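Local coordinates for lipase aflb (Neosartorya fumigata, PDB 6IDY), which probably hydrolyses ester bonds of lipids such as triacylglycerols, as a fungal lipase with an alpha/beta-hydrolase-type core, at residues Val341-Ala355 and Pro383-Arg397. Numbering follows the deposited sequence.
Sequences VSNNHLQTICGGKPA and PGDPSRLDLDVVCGR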
ATOM      1  N   VAL A 341     -11.711   2.526  16.576  1.00 21.55           N
ATOM      2  CA  VAL A 341     -11.250   3.088  15.300  1.00 20.52           C
ATOM      3  C   VAL A 341     -10.688   4.481  15.538  1.00 23.26           C
ATOM      4  O   VAL A 341     -11.277   5.262  16.276  1.00 22.12           O
ATOM      5  CB  VAL A 341     -12.377   3.147  14.214  1.00 23.59           C
ATOM      6  CG1 VAL A 341     -11.899   3.832  12.929  1.00 22.94           C
ATOM      7  CG2 VAL A 341     -12.911   1.766  13.885  1.00 23.47           C
ATOM      8  N   SER A 342      -9.574   4.798  14.878  1.00 19.77           N
ATOM      9  CA  SER A 342      -9.039   6.149  14.866  1.00 19.31           C
ATOM     10  C   SER A 342      -8.799   6.499  13.405  1.00 20.43           C
ATOM     11  O   SER A 342      -8.204   5.710  12.673  1.00 19.33           O
ATOM     12  CB  SER A 342      -7.783   6.284  15.725  1.00 21.78           C
ATOM     13  OG  SER A 342      -6.664   5.584  15.207  1.00 27.73           O
ATOM     14  N   ASN A 343      -9.372   7.618  12.960  1.00 17.72           N
ATOM     15  CA  ASN A 343      -9.246   8.111  11.588  1.00 17.51           C
ATOM     16  C   ASN A 343      -8.367   9.327  11.678  1.00 22.71           C
ATOM     17  O   ASN A 343      -8.772  10.371  12.190  1.00 22.22           O
ATOM     18  CB  ASN A 343     -10.614   8.387  10.964  1.00 15.06           C
ATOM     19  CG  ASN A 343     -11.414   7.124  10.774  1.00 22.47           C
ATOM     20  OD1 ASN A 343     -11.025   6.221  10.036  1.00 17.87           O
ATOM     21  ND2 ASN A 343     -12.536   7.027  11.449  1.00 16.59           N
ATOM     22  N   ASN A 344      -7.118   9.144  11.260  1.00 19.95           N
ATOM     23  CA  ASN A 344      -6.059  10.114  11.455  1.00 20.16           C
ATOM     24  C   ASN A 344      -5.660  10.880  10.199  1.00 23.16           C
ATOM     25  O   ASN A 344      -4.879  10.400   9.377  1.00 21.87           O
ATOM     26  CB  ASN A 344      -4.859   9.413  12.116  1.00 19.65           C
ATOM     27  CG  ASN A 344      -5.267   8.633  13.354  1.00 28.95           C
ATOM     28  OD1 ASN A 344      -5.444   9.188  14.444  1.00 20.15           O
ATOM     29  ND2 ASN A 344      -5.462   7.329  13.205  1.00 18.62           N
ATOM     30  N   HIS A 345      -6.206  12.102  10.080  1.00 19.87           N
ATOM     31  CA  HIS A 345      -5.944  13.029   8.983  1.00 18.58           C
ATOM     32  C   HIS A 345      -4.735  13.868   9.372  1.00 22.75           C
ATOM     33  O   HIS A 345      -4.792  14.610  10.359  1.00 21.69           O
ATOM     34  CB  HIS A 345      -7.179  13.907   8.732  1.00 18.73           C
ATOM     35  CG  HIS A 345      -7.044  14.850   7.577  1.00 21.86           C
ATOM     36  ND1 HIS A 345      -7.312  16.199   7.712  1.00 23.69           N
ATOM     37  CD2 HIS A 345      -6.676  14.604   6.298  1.00 23.03           C
ATOM     38  CE1 HIS A 345      -7.121  16.724   6.517  1.00 22.78           C
ATOM     39  NE2 HIS A 345      -6.741  15.799   5.634  1.00 23.06           N
ATOM     40  N   LEU A 346      -3.624  13.723   8.620  1.00 20.58           N
ATOM     41  CA  LEU A 346      -2.361  14.429   8.900  1.00 20.93           C
ATOM     42  C   LEU A 346      -2.515  15.927   9.097  1.00 24.55           C
ATOM     43  O   LEU A 346      -1.986  16.466  10.062  1.00 24.03           O
ATOM     44  CB  LEU A 346      -1.298  14.174   7.808  1.00 20.58           C
ATOM     45  CG  LEU A 346      -0.905  12.740   7.474  1.00 23.49           C
ATOM     46  CD1 LEU A 346       0.214  12.740   6.451  1.00 22.92           C
ATOM     47  CD2 LEU A 346      -0.441  11.981   8.704  1.00 25.46           C
ATOM     48  N   GLN A 347      -3.242  16.587   8.182  1.00 21.66           N
ATOM     49  CA  GLN A 347      -3.449  18.037   8.146  1.00 22.16           C
ATOM     50  C   GLN A 347      -4.401  18.552   9.238  1.00 27.85           C
ATOM     51  O   GLN A 347      -4.505  19.762   9.423  1.00 29.84           O
ATOM     52  CB  GLN A 347      -3.883  18.499   6.740  1.00 23.14           C
ATOM     53  CG  GLN A 347      -2.795  18.341   5.653  1.00 23.76           C
ATOM     54  CD  GLN A 347      -2.525  16.900   5.250  1.00 33.52           C
ATOM     55  OE1 GLN A 347      -3.405  16.031   5.312  1.00 24.95           O
ATOM     56  NE2 GLN A 347      -1.300  16.610   4.826  1.00 22.98           N
ATOM     57  N   THR A 348      -5.057  17.648   9.984  1.00 24.47           N
ATOM     58  CA  THR A 348      -5.905  18.013  11.122  1.00 23.96           C
ATOM     59  C   THR A 348      -5.060  17.892  12.394  1.00 28.22           C
ATOM     60  O   THR A 348      -4.889  18.881  13.101  1.00 28.77           O
ATOM     61  CB  THR A 348      -7.182  17.144  11.180  1.00 27.56           C
ATOM     62  OG1 THR A 348      -8.005  17.441  10.058  1.00 23.83           O
ATOM     63  CG2 THR A 348      -7.988  17.372  12.453  1.00 24.97           C
ATOM     64  N   ILE A 349      -4.543  16.679  12.678  1.00 24.95           N
ATOM     65  CA  ILE A 349      -3.733  16.378  13.867  1.00 25.35           C
ATOM     66  C   ILE A 349      -2.457  17.231  13.918  1.00 30.71           C
ATOM     67  O   ILE A 349      -2.135  17.767  14.983  1.00 30.45           O
ATOM     68  CB  ILE A 349      -3.451  14.854  13.992  1.00 27.52           C
ATOM     69  CG1 ILE A 349      -4.772  14.054  14.079  1.00 26.59           C
ATOM     70  CG2 ILE A 349      -2.536  14.540  15.190  1.00 27.59           C
ATOM     71  CD1 ILE A 349      -4.647  12.623  13.711  1.00 25.68           C
ATOM     72  N   CYS A 350      -1.757  17.378  12.770  1.00 27.58           N
ATOM     73  CA  CYS A 350      -0.530  18.175  12.683  1.00 28.53           C
ATOM     74  C   CYS A 350      -0.713  19.428  11.812  1.00 33.29           C
ATOM     75  O   CYS A 350       0.204  19.812  11.088  1.00 33.67           O
ATOM     76  CB  CYS A 350       0.644  17.322  12.208  1.00 29.08           C
ATOM     77  SG  CYS A 350       1.130  16.008  13.358  1.00 33.31           S
ATOM     78  N   GLY A 351      -1.890  20.057  11.904  1.00 30.03           N
ATOM     79  CA  GLY A 351      -2.228  21.267  11.158  1.00 29.72           C
ATOM     80  C   GLY A 351      -1.245  22.398  11.374  1.00 33.69           C
ATOM     81  O   GLY A 351      -0.934  22.737  12.521  1.00 33.17           O
ATOM     82  N   GLY A 352      -0.709  22.922  10.266  1.00 30.53           N
ATOM     83  CA  GLY A 352       0.270  24.010  10.257  1.00 31.19           C
ATOM     84  C   GLY A 352       1.616  23.654  10.859  1.00 36.13           C
ATOM     85  O   GLY A 352       2.352  24.542  11.293  1.00 37.54           O
ATOM     86  N   LYS A 353       1.943  22.347  10.901  1.00 32.06           N
ATOM     87  CA  LYS A 353       3.195  21.818  11.447  1.00 31.85           C
ATOM     88  C   LYS A 353       3.918  20.974  10.376  1.00 33.91           C
ATOM     89  O   LYS A 353       3.249  20.509   9.449  1.00 32.64           O
ATOM     90  CB  LYS A 353       2.920  20.976  12.716  1.00 34.61           C
ATOM     91  CG  LYS A 353       2.256  21.728  13.879  1.00 49.27           C
ATOM     92  CD  LYS A 353       3.248  22.523  14.723  1.00 62.00           C
ATOM     93  CE  LYS A 353       2.613  23.124  15.957  1.00 74.89           C
ATOM     94  NZ  LYS A 353       1.703  24.257  15.631  1.00 83.74           N
ATOM     95  N   PRO A 354       5.257  20.741  10.480  1.00 30.89           N
ATOM     96  CA  PRO A 354       5.962  19.964   9.438  1.00 30.29           C
ATOM     97  C   PRO A 354       5.346  18.610   9.053  1.00 32.07           C
ATOM     98  O   PRO A 354       5.257  18.324   7.862  1.00 32.46           O
ATOM     99  CB  PRO A 354       7.371  19.807  10.021  1.00 32.45           C
ATOM    100  CG  PRO A 354       7.565  21.033  10.819  1.00 37.23           C
ATOM    101  CD  PRO A 354       6.220  21.261  11.478  1.00 32.88           C
ATOM    102  N   ALA A 355       4.895  17.804  10.032  1.00 26.74           N
ATOM    103  CA  ALA A 355       4.281  16.493   9.783  1.00 25.19           C
ATOM    104  C   ALA A 355       2.903  16.578   9.098  1.00 27.82           C
ATOM    105  O   ALA A 355       2.413  15.573   8.578  1.00 26.53           O
ATOM    106  CB  ALA A 355       4.190  15.696  11.073  1.00 26.12           C
ATOM    107  N   PRO A 383      -7.058   0.945  18.795  1.00 22.08           N
ATOM    108  CA  PRO A 383      -6.231   1.601  17.763  1.00 21.15           C
ATOM    109  C   PRO A 383      -5.237   2.639  18.292  1.00 26.20           C
ATOM    110  O   PRO A 383      -5.184   2.910  19.495  1.00 27.25           O
ATOM    111  CB  PRO A 383      -7.288   2.263  16.868  1.00 21.88           C
ATOM    112  CG  PRO A 383      -8.386   2.630  17.828  1.00 26.72           C
ATOM    113  CD  PRO A 383      -8.427   1.510  18.833  1.00 23.19           C
ATOM    114  N   GLY A 384      -4.472   3.227  17.375  1.00 22.69           N
ATOM    115  CA  GLY A 384      -3.541   4.312  17.667  1.00 22.46           C
ATOM    116  C   GLY A 384      -4.328   5.525  18.111  1.00 25.36           C
ATOM    117  O   GLY A 384      -5.417   5.766  17.596  1.00 24.15           O
ATOM    118  N   ASP A 385      -3.833   6.248  19.115  1.00 22.26           N
ATOM    119  CA  ASP A 385      -4.520   7.400  19.680  1.00 22.43           C
ATOM    120  C   ASP A 385      -3.594   8.618  19.692  1.00 28.59           C
ATOM    121  O   ASP A 385      -2.609   8.610  20.440  1.00 29.40           O
ATOM    122  CB  ASP A 385      -5.016   7.068  21.104  1.00 24.36           C
ATOM    123  CG  ASP A 385      -5.983   8.062  21.732  1.00 31.11           C
ATOM    124  OD1 ASP A 385      -6.063   9.212  21.246  1.00 31.84           O
ATOM    125  OD2 ASP A 385      -6.655   7.692  22.709  1.00 37.65           O
ATOM    126  N   PRO A 386      -3.900   9.685  18.903  1.00 25.51           N
ATOM    127  CA  PRO A 386      -3.019  10.869  18.898  1.00 25.89           C
ATOM    128  C   PRO A 386      -2.929  11.604  20.240  1.00 31.10           C
ATOM    129  O   PRO A 386      -1.930  12.294  20.487  1.00 29.94           O
ATOM    130  CB  PRO A 386      -3.591  11.755  17.788  1.00 27.10           C
ATOM    131  CG  PRO A 386      -4.979  11.292  17.586  1.00 31.21           C
ATOM    132  CD  PRO A 386      -5.025   9.839  17.952  1.00 26.76           C
ATOM    133  N   SER A 387      -3.943  11.428  21.121  1.00 28.51           N
ATOM    134  CA  SER A 387      -3.964  12.057  22.448  1.00 29.60           C
ATOM    135  C   SER A 387      -2.914  11.455  23.402  1.00 35.15           C
ATOM    136  O   SER A 387      -2.589  12.081  24.412  1.00 36.79           O
ATOM    137  CB  SER A 387      -5.363  12.007  23.058  1.00 32.39           C
ATOM    138  OG  SER A 387      -5.686  10.713  23.537  1.00 40.49           O
ATOM    139  N   ARG A 388      -2.374  10.256  23.073  1.00 31.14           N
ATOM    140  CA  ARG A 388      -1.336   9.580  23.866  1.00 31.04           C
ATOM    141  C   ARG A 388       0.058   9.951  23.376  1.00 35.78           C
ATOM    142  O   ARG A 388       1.053   9.537  23.971  1.00 37.37           O
ATOM    143  CB  ARG A 388      -1.502   8.057  23.805  1.00 29.33           C
ATOM    144  CG  ARG A 388      -2.634   7.498  24.659  1.00 33.86           C
ATOM    145  CD  ARG A 388      -2.492   5.994  24.838  1.00 37.31           C
ATOM    146  NE  ARG A 388      -2.601   5.268  23.567  1.00 34.88           N
ATOM    147  CZ  ARG A 388      -3.639   4.518  23.209  1.00 41.18           C
ATOM    148  NH1 ARG A 388      -4.675   4.373  24.025  1.00 31.48           N
ATOM    149  NH2 ARG A 388      -3.646   3.900  22.038  1.00 24.46           N
ATOM    150  N   LEU A 389       0.138  10.723  22.289  1.00 32.09           N
ATOM    151  CA  LEU A 389       1.415  11.127  21.705  1.00 32.12           C
ATOM    152  C   LEU A 389       1.826  12.535  22.107  1.00 35.12           C
ATOM    153  O   LEU A 389       0.971  13.385  22.355  1.00 33.83           O
ATOM    154  CB  LEU A 389       1.359  11.038  20.161  1.00 31.33           C
ATOM    155  CG  LEU A 389       1.019   9.688  19.515  1.00 35.36           C
ATOM    156  CD1 LEU A 389       0.851   9.844  18.012  1.00 34.59           C
ATOM    157  CD2 LEU A 389       2.082   8.638  19.812  1.00 37.93           C
ATOM    158  N   ASP A 390       3.144  12.789  22.118  1.00 31.77           N
ATOM    159  CA  ASP A 390       3.686  14.121  22.353  1.00 31.69           C
ATOM    160  C   ASP A 390       3.659  14.754  20.956  1.00 34.63           C
ATOM    161  O   ASP A 390       4.612  14.603  20.188  1.00 34.07           O
ATOM    162  CB  ASP A 390       5.122  14.029  22.911  1.00 33.92           C
ATOM    163  CG  ASP A 390       5.767  15.351  23.309  1.00 42.84           C
ATOM    164  OD1 ASP A 390       5.231  16.421  22.932  1.00 41.94           O
ATOM    165  OD2 ASP A 390       6.810  15.316  23.996  1.00 51.10           O
ATOM    166  N   LEU A 391       2.521  15.391  20.603  1.00 31.15           N
ATOM    167  CA  LEU A 391       2.304  15.974  19.275  1.00 30.68           C
ATOM    168  C   LEU A 391       3.249  17.123  18.930  1.00 36.25           C
ATOM    169  O   LEU A 391       3.555  17.277  17.755  1.00 36.14           O
ATOM    170  CB  LEU A 391       0.838  16.374  19.031  1.00 30.13           C
ATOM    171  CG  LEU A 391      -0.186  15.223  18.973  1.00 33.91           C
ATOM    172  CD1 LEU A 391      -1.583  15.755  18.767  1.00 33.88           C
ATOM    173  CD2 LEU A 391       0.145  14.215  17.871  1.00 34.38           C
ATOM    174  N   ASP A 392       3.769  17.878  19.915  1.00 34.39           N
ATOM    175  CA  ASP A 392       4.740  18.949  19.624  1.00 35.22           C
ATOM    176  C   ASP A 392       6.019  18.363  19.000  1.00 38.19           C
ATOM    177  O   ASP A 392       6.526  18.903  18.015  1.00 38.14           O
ATOM    178  CB  ASP A 392       5.075  19.765  20.888  1.00 38.91           C
ATOM    179  CG  ASP A 392       3.908  20.551  21.464  1.00 54.22           C
ATOM    180  OD1 ASP A 392       3.164  21.183  20.676  1.00 54.21           O
ATOM    181  OD2 ASP A 392       3.749  20.550  22.707  1.00 63.75           O
ATOM    182  N   VAL A 393       6.500  17.230  19.547  1.00 33.87           N
ATOM    183  CA  VAL A 393       7.688  16.526  19.067  1.00 33.07           C
ATOM    184  C   VAL A 393       7.363  15.806  17.740  1.00 36.74           C
ATOM    185  O   VAL A 393       8.067  16.007  16.752  1.00 36.81           O
ATOM    186  CB  VAL A 393       8.264  15.564  20.148  1.00 36.83           C
ATOM    187  CG1 VAL A 393       9.407  14.714  19.597  1.00 36.45           C
ATOM    188  CG2 VAL A 393       8.720  16.333  21.387  1.00 37.76           C
ATOM    189  N   VAL A 394       6.289  14.991  17.720  1.00 31.49           N
ATOM    190  CA  VAL A 394       5.875  14.209  16.551  1.00 29.64           C
ATOM    191  C   VAL A 394       5.562  15.109  15.330  1.00 33.51           C
ATOM    192  O   VAL A 394       6.114  14.868  14.251  1.00 32.12           O
ATOM    193  CB  VAL A 394       4.722  13.230  16.905  1.00 32.31           C
ATOM    194  CG1 VAL A 394       4.142  12.572  15.658  1.00 30.84           C
ATOM    195  CG2 VAL A 394       5.190  12.168  17.903  1.00 32.02           C
ATOM    196  N   CYS A 395       4.717  16.151  15.509  1.00 30.82           N
ATOM    197  CA  CYS A 395       4.340  17.064  14.422  1.00 30.69           C
ATOM    198  C   CYS A 395       5.501  17.946  13.942  1.00 33.68           C
ATOM    199  O   CYS A 395       5.481  18.387  12.798  1.00 32.70           O
ATOM    200  CB  CYS A 395       3.106  17.894  14.774  1.00 31.22           C
ATOM    201  SG  CYS A 395       1.618  16.912  15.118  1.00 34.41           S
ATOM    202  N   GLY A 396       6.502  18.150  14.799  1.00 30.51           N
ATOM    203  CA  GLY A 396       7.701  18.931  14.498  1.00 30.70           C
ATOM    204  C   GLY A 396       8.670  18.233  13.560  1.00 33.84           C
ATOM    205  O   GLY A 396       9.541  18.876  12.973  1.00 33.72           O
ATOM    206  N   ARG A 397       8.530  16.909  13.418  1.00 29.80           N
ATOM    207  CA  ARG A 397       9.367  16.084  12.551  1.00 29.06           C
ATOM    208  C   ARG A 397       8.839  16.080  11.108  1.00 30.22           C
ATOM    209  O   ARG A 397       7.667  16.377  10.870  1.00 28.07           O
ATOM    210  CB  ARG A 397       9.400  14.633  13.067  1.00 28.56           C
ATOM    211  CG  ARG A 397      10.103  14.388  14.401  1.00 34.15           C
ATOM    212  CD  ARG A 397       9.766  12.982  14.867  1.00 39.01           C
ATOM    213  NE  ARG A 397      10.463  12.592  16.094  1.00 48.57           N
ATOM    214  CZ  ARG A 397      10.028  11.658  16.934  1.00 54.38           C
ATOM    215  NH1 ARG A 397       8.881  11.031  16.707  1.00 35.97           N
ATOM    216  NH2 ARG A 397      10.731  11.353  18.018  1.00 41.24           N
TER
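A disulfide between Cys350 and Cys395 ties the end of the short helix 346-349 to helix 391-396 at the edge of an alpha/beta-hydrolase-type fold, where 341-345 is the outermost strand beyond 310-314. The SG atoms are 2.0 Å apart and the bridge twists with a chi3 of -66°; each SG lies anti to its own carbonyl carbon, beside the backbone N.

Hydrogen bonds link the segments at both ends. Ser342 OG donates to Gly384 O (2.7 Å), approaching 22° off the carbonyl plane, while Asn344 ND2 in turn donates to Ser342 OG (2.9 Å, 166° at the hydrogen), the serine oxygen lying close to the amide plane. The hydroxyl thus relays from the side-chain amide to the loop carbonyl, and Asn344 ND2 also bonds Thr312 O of the neighbouring strand. At the far end Ala355 N donates to Cys395 O, beside the disulfide.

Apolar packing fills the middle. Ile349 CG2, anti to the backbone N, touches both branches of Leu391, 3.8 Å from Leu391 CD2 and 3.9 Å from Leu391 CD1, and also touches Pro386 CB; both neighbours cross the isoleucine at about a right angle. Pro386 CD rests against Asn344 OD1, and the ring of Pro383, which lies near the bound calcium ion, packs on the backbone of Val341.

Beyond the disulfide, Lys353 CB and CG pack against Cys395 CB, and the Pro354 ring lies against the carbonyls of Cys395 and Gly396, its CD 3.2 Å from Cys395 O.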